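Local coordinates for pumilio homolog 23 (Arabidopsis thaliana, PDB 5WZJ), which binds a specific sequence of 18S ribosomal RNA through pumilio repeats that pack into a right-handed superhelix, at residues A[463-476]-A[501-513]. Numbering follows the deposited sequence.
With nucleotides of chain B.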
# COMPACT_ATOMS: atom_id res chain seq x y z
N ALA A 463 -24.68 -1.90 -6.26
CA ALA A 463 -24.35 -3.10 -5.51
C ALA A 463 -23.55 -4.10 -6.35
O ALA A 463 -22.72 -4.83 -5.81
CB ALA A 463 -25.62 -3.77 -5.00
N LYS A 464 -23.78 -4.13 -7.65
CA LYS A 464 -23.07 -5.04 -8.54
C LYS A 464 -21.68 -4.54 -8.90
O LYS A 464 -20.97 -5.24 -9.63
CB LYS A 464 -23.87 -5.26 -9.83
CG LYS A 464 -25.24 -5.90 -9.60
CD LYS A 464 -26.00 -6.07 -10.90
CE LYS A 464 -27.45 -6.42 -10.62
NZ LYS A 464 -28.27 -6.57 -11.85
N ASP A 465 -21.28 -3.37 -8.44
CA ASP A 465 -19.98 -2.80 -8.74
C ASP A 465 -19.05 -3.08 -7.57
O ASP A 465 -19.44 -2.89 -6.41
CB ASP A 465 -20.08 -1.30 -9.00
CG ASP A 465 -18.75 -0.67 -9.37
OD1 ASP A 465 -17.92 -0.41 -8.47
OD2 ASP A 465 -18.53 -0.42 -10.57
N SER A 466 -17.83 -3.54 -7.86
CA SER A 466 -16.91 -3.94 -6.79
C SER A 466 -16.45 -2.76 -5.94
O SER A 466 -16.01 -2.97 -4.80
CB SER A 466 -15.71 -4.68 -7.38
OG SER A 466 -15.00 -3.85 -8.29
N SER A 467 -16.53 -1.53 -6.46
CA SER A 467 -16.33 -0.35 -5.62
C SER A 467 -17.64 0.18 -5.03
O SER A 467 -17.70 0.52 -3.84
CB SER A 467 -15.64 0.77 -6.42
OG SER A 467 -14.40 0.32 -6.94
N GLY A 468 -18.70 0.26 -5.85
CA GLY A 468 -19.98 0.73 -5.35
C GLY A 468 -20.53 -0.12 -4.21
O GLY A 468 -21.15 0.40 -3.28
N ALA A 469 -20.31 -1.43 -4.26
CA ALA A 469 -20.80 -2.29 -3.18
C ALA A 469 -20.20 -1.88 -1.83
O ALA A 469 -20.88 -1.95 -0.80
CB ALA A 469 -20.47 -3.76 -3.49
N ARG A 470 -18.95 -1.41 -1.83
CA ARG A 470 -18.33 -0.92 -0.59
C ARG A 470 -19.05 0.32 -0.06
O ARG A 470 -19.13 0.51 1.16
CB ARG A 470 -16.86 -0.60 -0.83
CG ARG A 470 -16.06 -1.78 -1.39
CD ARG A 470 -15.90 -2.88 -0.36
NE ARG A 470 -14.73 -3.68 -0.67
CZ ARG A 470 -13.94 -4.27 0.23
NH1 ARG A 470 -14.21 -4.16 1.53
NH2 ARG A 470 -12.89 -4.97 -0.17
N VAL A 471 -19.55 1.18 -0.95
CA VAL A 471 -20.29 2.36 -0.49
C VAL A 471 -21.57 1.94 0.23
O VAL A 471 -21.86 2.40 1.34
CB VAL A 471 -20.59 3.29 -1.68
CG1 VAL A 471 -21.38 4.53 -1.22
CG2 VAL A 471 -19.29 3.74 -2.36
N ILE A 472 -22.35 1.04 -0.40
CA ILE A 472 -23.57 0.54 0.22
C ILE A 472 -23.28 -0.09 1.59
O ILE A 472 -23.99 0.15 2.57
CB ILE A 472 -24.27 -0.45 -0.73
CG1 ILE A 472 -24.84 0.32 -1.93
CG2 ILE A 472 -25.38 -1.24 -0.00
CD1 ILE A 472 -25.45 -0.58 -2.97
N GLU A 473 -22.19 -0.88 1.68
CA GLU A 473 -21.88 -1.55 2.94
C GLU A 473 -21.48 -0.55 4.01
O GLU A 473 -21.81 -0.73 5.19
CB GLU A 473 -20.78 -2.60 2.72
CG GLU A 473 -21.27 -3.83 1.96
CD GLU A 473 -20.14 -4.71 1.45
OE1 GLU A 473 -19.02 -4.65 2.01
OE2 GLU A 473 -20.37 -5.46 0.49
N ALA A 474 -20.76 0.51 3.63
CA ALA A 474 -20.42 1.54 4.60
C ALA A 474 -21.68 2.24 5.11
O ALA A 474 -21.80 2.55 6.30
CB ALA A 474 -19.44 2.54 3.99
N PHE A 475 -22.63 2.52 4.21
CA PHE A 475 -23.91 3.08 4.64
C PHE A 475 -24.65 2.14 5.59
O PHE A 475 -25.19 2.58 6.61
CB PHE A 475 -24.79 3.39 3.42
CG PHE A 475 -26.24 3.62 3.75
CD1 PHE A 475 -26.65 4.79 4.38
CD2 PHE A 475 -27.21 2.68 3.39
CE1 PHE A 475 -28.00 5.01 4.66
CE2 PHE A 475 -28.56 2.90 3.66
CZ PHE A 475 -28.95 4.06 4.32
N LEU A 476 -24.70 0.85 5.26
CA LEU A 476 -25.36 -0.11 6.14
C LEU A 476 -24.72 -0.17 7.52
O LEU A 476 -25.41 -0.44 8.52
CB LEU A 476 -25.35 -1.50 5.48
CG LEU A 476 -26.26 -1.59 4.25
CD1 LEU A 476 -26.28 -3.01 3.72
CD2 LEU A 476 -27.69 -1.16 4.59
N LEU A 501 -24.04 -14.20 -6.71
CA LEU A 501 -23.11 -14.80 -7.66
C LEU A 501 -21.88 -13.93 -7.89
O LEU A 501 -20.82 -14.46 -8.25
CB LEU A 501 -23.84 -15.08 -8.97
CG LEU A 501 -25.13 -15.88 -8.80
CD1 LEU A 501 -25.84 -16.10 -10.14
CD2 LEU A 501 -24.86 -17.21 -8.12
N HIS A 502 -21.99 -12.62 -7.70
CA HIS A 502 -20.82 -11.74 -7.71
C HIS A 502 -19.91 -12.03 -6.52
O HIS A 502 -20.38 -12.30 -5.41
CB HIS A 502 -21.24 -10.26 -7.65
CG HIS A 502 -21.67 -9.68 -8.97
ND1 HIS A 502 -22.87 -9.99 -9.56
CD2 HIS A 502 -21.06 -8.79 -9.79
CE1 HIS A 502 -22.99 -9.32 -10.70
NE2 HIS A 502 -21.90 -8.59 -10.86
N THR A 503 -18.61 -11.97 -6.76
CA THR A 503 -17.65 -12.11 -5.67
C THR A 503 -17.80 -10.98 -4.66
O THR A 503 -17.81 -11.21 -3.44
CB THR A 503 -16.23 -12.13 -6.23
OG1 THR A 503 -16.19 -12.89 -7.44
CG2 THR A 503 -15.27 -12.73 -5.22
N SER A 504 -17.92 -9.74 -5.15
CA SER A 504 -18.10 -8.59 -4.28
C SER A 504 -19.52 -8.52 -3.75
O SER A 504 -19.74 -8.36 -2.54
CB SER A 504 -17.74 -7.30 -5.03
OG SER A 504 -18.20 -6.15 -4.35
N GLY A 505 -20.51 -8.65 -4.65
CA GLY A 505 -21.92 -8.58 -4.28
C GLY A 505 -22.34 -9.55 -3.20
O GLY A 505 -23.30 -9.29 -2.47
N SER A 506 -21.63 -10.68 -3.07
CA SER A 506 -22.01 -11.67 -2.07
C SER A 506 -21.82 -11.13 -0.66
O SER A 506 -22.63 -11.43 0.23
CB SER A 506 -21.22 -12.96 -2.27
OG SER A 506 -19.85 -12.82 -1.90
N PHE A 507 -20.77 -10.33 -0.43
CA PHE A 507 -20.62 -9.66 0.85
C PHE A 507 -21.79 -8.73 1.11
O PHE A 507 -22.25 -8.60 2.25
CB PHE A 507 -19.32 -8.85 0.91
CG PHE A 507 -18.06 -9.69 0.93
CD1 PHE A 507 -17.44 -10.07 -0.26
CD2 PHE A 507 -17.47 -10.05 2.13
CE1 PHE A 507 -16.28 -10.82 -0.24
CE2 PHE A 507 -16.31 -10.79 2.16
CZ PHE A 507 -15.71 -11.18 0.97
N THR A 508 -22.27 -8.05 0.07
CA THR A 508 -23.39 -7.14 0.23
C THR A 508 -24.66 -7.89 0.61
O THR A 508 -25.44 -7.42 1.45
CB THR A 508 -23.59 -6.33 -1.05
OG1 THR A 508 -22.35 -5.72 -1.43
CG2 THR A 508 -24.65 -5.25 -0.85
N VAL A 509 -24.89 -9.07 0.02
CA VAL A 509 -26.04 -9.89 0.42
C VAL A 509 -25.97 -10.21 1.90
O VAL A 509 -26.96 -10.08 2.64
CB VAL A 509 -26.10 -11.18 -0.43
CG1 VAL A 509 -27.21 -12.09 0.08
CG2 VAL A 509 -26.32 -10.84 -1.90
N GLU A 510 -24.79 -10.64 2.36
CA GLU A 510 -24.57 -10.93 3.78
C GLU A 510 -24.92 -9.75 4.67
O GLU A 510 -25.52 -9.92 5.73
CB GLU A 510 -23.10 -11.27 4.00
CG GLU A 510 -22.72 -12.69 4.08
CD GLU A 510 -21.22 -12.81 4.17
OE1 GLU A 510 -20.56 -12.72 3.10
OE2 GLU A 510 -20.71 -12.92 5.30
N LYS A 511 -24.45 -8.56 4.30
CA LYS A 511 -24.61 -7.42 5.19
C LYS A 511 -26.03 -6.87 5.12
O LYS A 511 -26.53 -6.36 6.13
CB LYS A 511 -23.55 -6.37 4.86
CG LYS A 511 -22.15 -6.97 4.98
CD LYS A 511 -21.03 -5.97 4.93
CE LYS A 511 -19.67 -6.68 5.02
NZ LYS A 511 -18.52 -5.75 4.88
N CYS A 512 -26.69 -6.98 3.97
CA CYS A 512 -28.13 -6.72 3.93
C CYS A 512 -28.87 -7.68 4.83
O CYS A 512 -29.70 -7.27 5.65
CB CYS A 512 -28.65 -6.83 2.50
SG CYS A 512 -28.17 -5.47 1.42
N PHE A 513 -28.59 -8.98 4.68
CA PHE A 513 -29.26 -9.99 5.49
C PHE A 513 -29.12 -9.69 6.97
O PHE A 513 -30.10 -9.70 7.73
CB PHE A 513 -28.70 -11.38 5.15
CG PHE A 513 -29.45 -12.52 5.79
CD1 PHE A 513 -29.12 -12.96 7.06
CD2 PHE A 513 -30.47 -13.16 5.10
CE1 PHE A 513 -29.81 -14.01 7.65
CE2 PHE A 513 -31.16 -14.22 5.68
CZ PHE A 513 -30.82 -14.65 6.95
P G B 2 -10.39 -12.37 -1.83
OP1 G B 2 -9.17 -12.40 -2.67
OP2 G B 2 -10.29 -12.30 -0.35
O5' G B 2 -11.22 -11.10 -2.32
C5' G B 2 -11.91 -11.11 -3.57
C4' G B 2 -12.65 -9.81 -3.79
O4' G B 2 -13.72 -9.67 -2.83
C3' G B 2 -11.82 -8.55 -3.63
O3' G B 2 -11.13 -8.25 -4.83
C2' G B 2 -12.85 -7.48 -3.24
O2' G B 2 -13.36 -6.83 -4.40
C1' G B 2 -13.98 -8.31 -2.61
N9 G B 2 -14.19 -8.08 -1.17
C8 G B 2 -13.44 -8.43 -0.06
N7 G B 2 -13.99 -8.05 1.07
C5 G B 2 -15.16 -7.41 0.68
C6 G B 2 -16.19 -6.77 1.44
O6 G B 2 -16.26 -6.64 2.67
N1 G B 2 -17.19 -6.25 0.63
C2 G B 2 -17.22 -6.32 -0.73
N2 G B 2 -18.27 -5.77 -1.35
N3 G B 2 -16.28 -6.91 -1.46
C4 G B 2 -15.30 -7.42 -0.69
P A B 3 -9.84 -7.30 -4.87
OP1 A B 3 -8.89 -7.94 -5.82
OP2 A B 3 -9.42 -6.97 -3.48
O5' A B 3 -10.38 -5.98 -5.57
C5' A B 3 -10.95 -6.01 -6.87
C4' A B 3 -11.47 -4.65 -7.28
O4' A B 3 -12.58 -4.28 -6.42
C3' A B 3 -10.49 -3.49 -7.15
O3' A B 3 -9.62 -3.39 -8.26
C2' A B 3 -11.41 -2.28 -6.97
O2' A B 3 -11.91 -1.83 -8.22
C1' A B 3 -12.57 -2.89 -6.19
N9 A B 3 -12.46 -2.66 -4.74
C8 A B 3 -12.21 -3.59 -3.75
N7 A B 3 -12.20 -3.08 -2.54
C5 A B 3 -12.49 -1.72 -2.75
C6 A B 3 -12.63 -0.62 -1.88
N6 A B 3 -12.50 -0.71 -0.56
N1 A B 3 -12.92 0.59 -2.42
C2 A B 3 -13.05 0.70 -3.75
N3 A B 3 -12.94 -0.26 -4.66
C4 A B 3 -12.65 -1.45 -4.10
O5' G B 1 -10.73 -16.09 0.57
C5' G B 1 -10.91 -16.51 -0.78
C4' G B 1 -12.09 -15.81 -1.43
O4' G B 1 -13.33 -16.27 -0.82
C3' G B 1 -12.13 -14.29 -1.28
O3' G B 1 -11.32 -13.62 -2.24
C2' G B 1 -13.62 -13.98 -1.43
O2' G B 1 -14.00 -13.96 -2.80
C1' G B 1 -14.26 -15.21 -0.77
N9 G B 1 -14.62 -14.96 0.65
C8 G B 1 -13.80 -15.09 1.75
N7 G B 1 -14.40 -14.78 2.88
C5 G B 1 -15.69 -14.43 2.49
C6 G B 1 -16.80 -14.01 3.27
O6 G B 1 -16.85 -13.86 4.50
N1 G B 1 -17.92 -13.75 2.47
C2 G B 1 -17.97 -13.88 1.10
N2 G B 1 -19.14 -13.58 0.52
N3 G B 1 -16.94 -14.28 0.36
C4 G B 1 -15.84 -14.54 1.11
O HOH W 1 -15.27 -5.16 -3.40
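Two adjacent RNA-reading helices of a pumilio superhelix meet here, 468-476 of repeat 7 and 503-513 of repeat 8, and the contact shows how a repeat braces the base-recognising side chain of the one before it. The axes run nearly parallel, 14° apart and 9.5 Å at closest approach, and Glu-473 fits as a knob among Ser-504, Phe-507, Thr-508 and Lys-511. Its extended chain carries the carboxylate to the Watson-Crick edge of G2 of chain B, where OE1 accepts from base N1 at 2.8 Å in a nearly straight bond (165°) and OE2 accepts from N2. The other repeat fixes the same group: Thr-508 OG1 donates to the anti lone pair of Glu-473 OE2 at 2.8 Å, while Lys-511 NZ forms a salt bridge with Glu-473 OE1 (3.1 Å) from above the carboxylate plane and also donates to G2 O6. With chi1 at 166°, the Ser-504 hydroxyl swings away from its backbone N, and its OG accepts from G2 N2 at 3.0 Å. The base lies between the Phe-507 ring, whose centre its C5 covers, and the Arg-470 guanidinium; Phe-507 turns its opposite face to G1 of chain B. A glutamine in place of Glu-473 would probably leave Lys-511 without its charge partner and turn an amide NH2 toward a donor, base N1 in one orientation, base N2 and Thr-508 OG1 in the other. Beside these bonds, Ala-469 CB packs against both Ser-504 OG and Thr-508 OG1, and Leu-476 CD1 touches Cys-512 SG at 3.9 Å. Farther back, helix 482-490 packs on Ile-472 and Leu-476, helix 496-501 lies against Ala-463 and Cys-512, and helix 427-436, earlier in the chain, packs on Val-471.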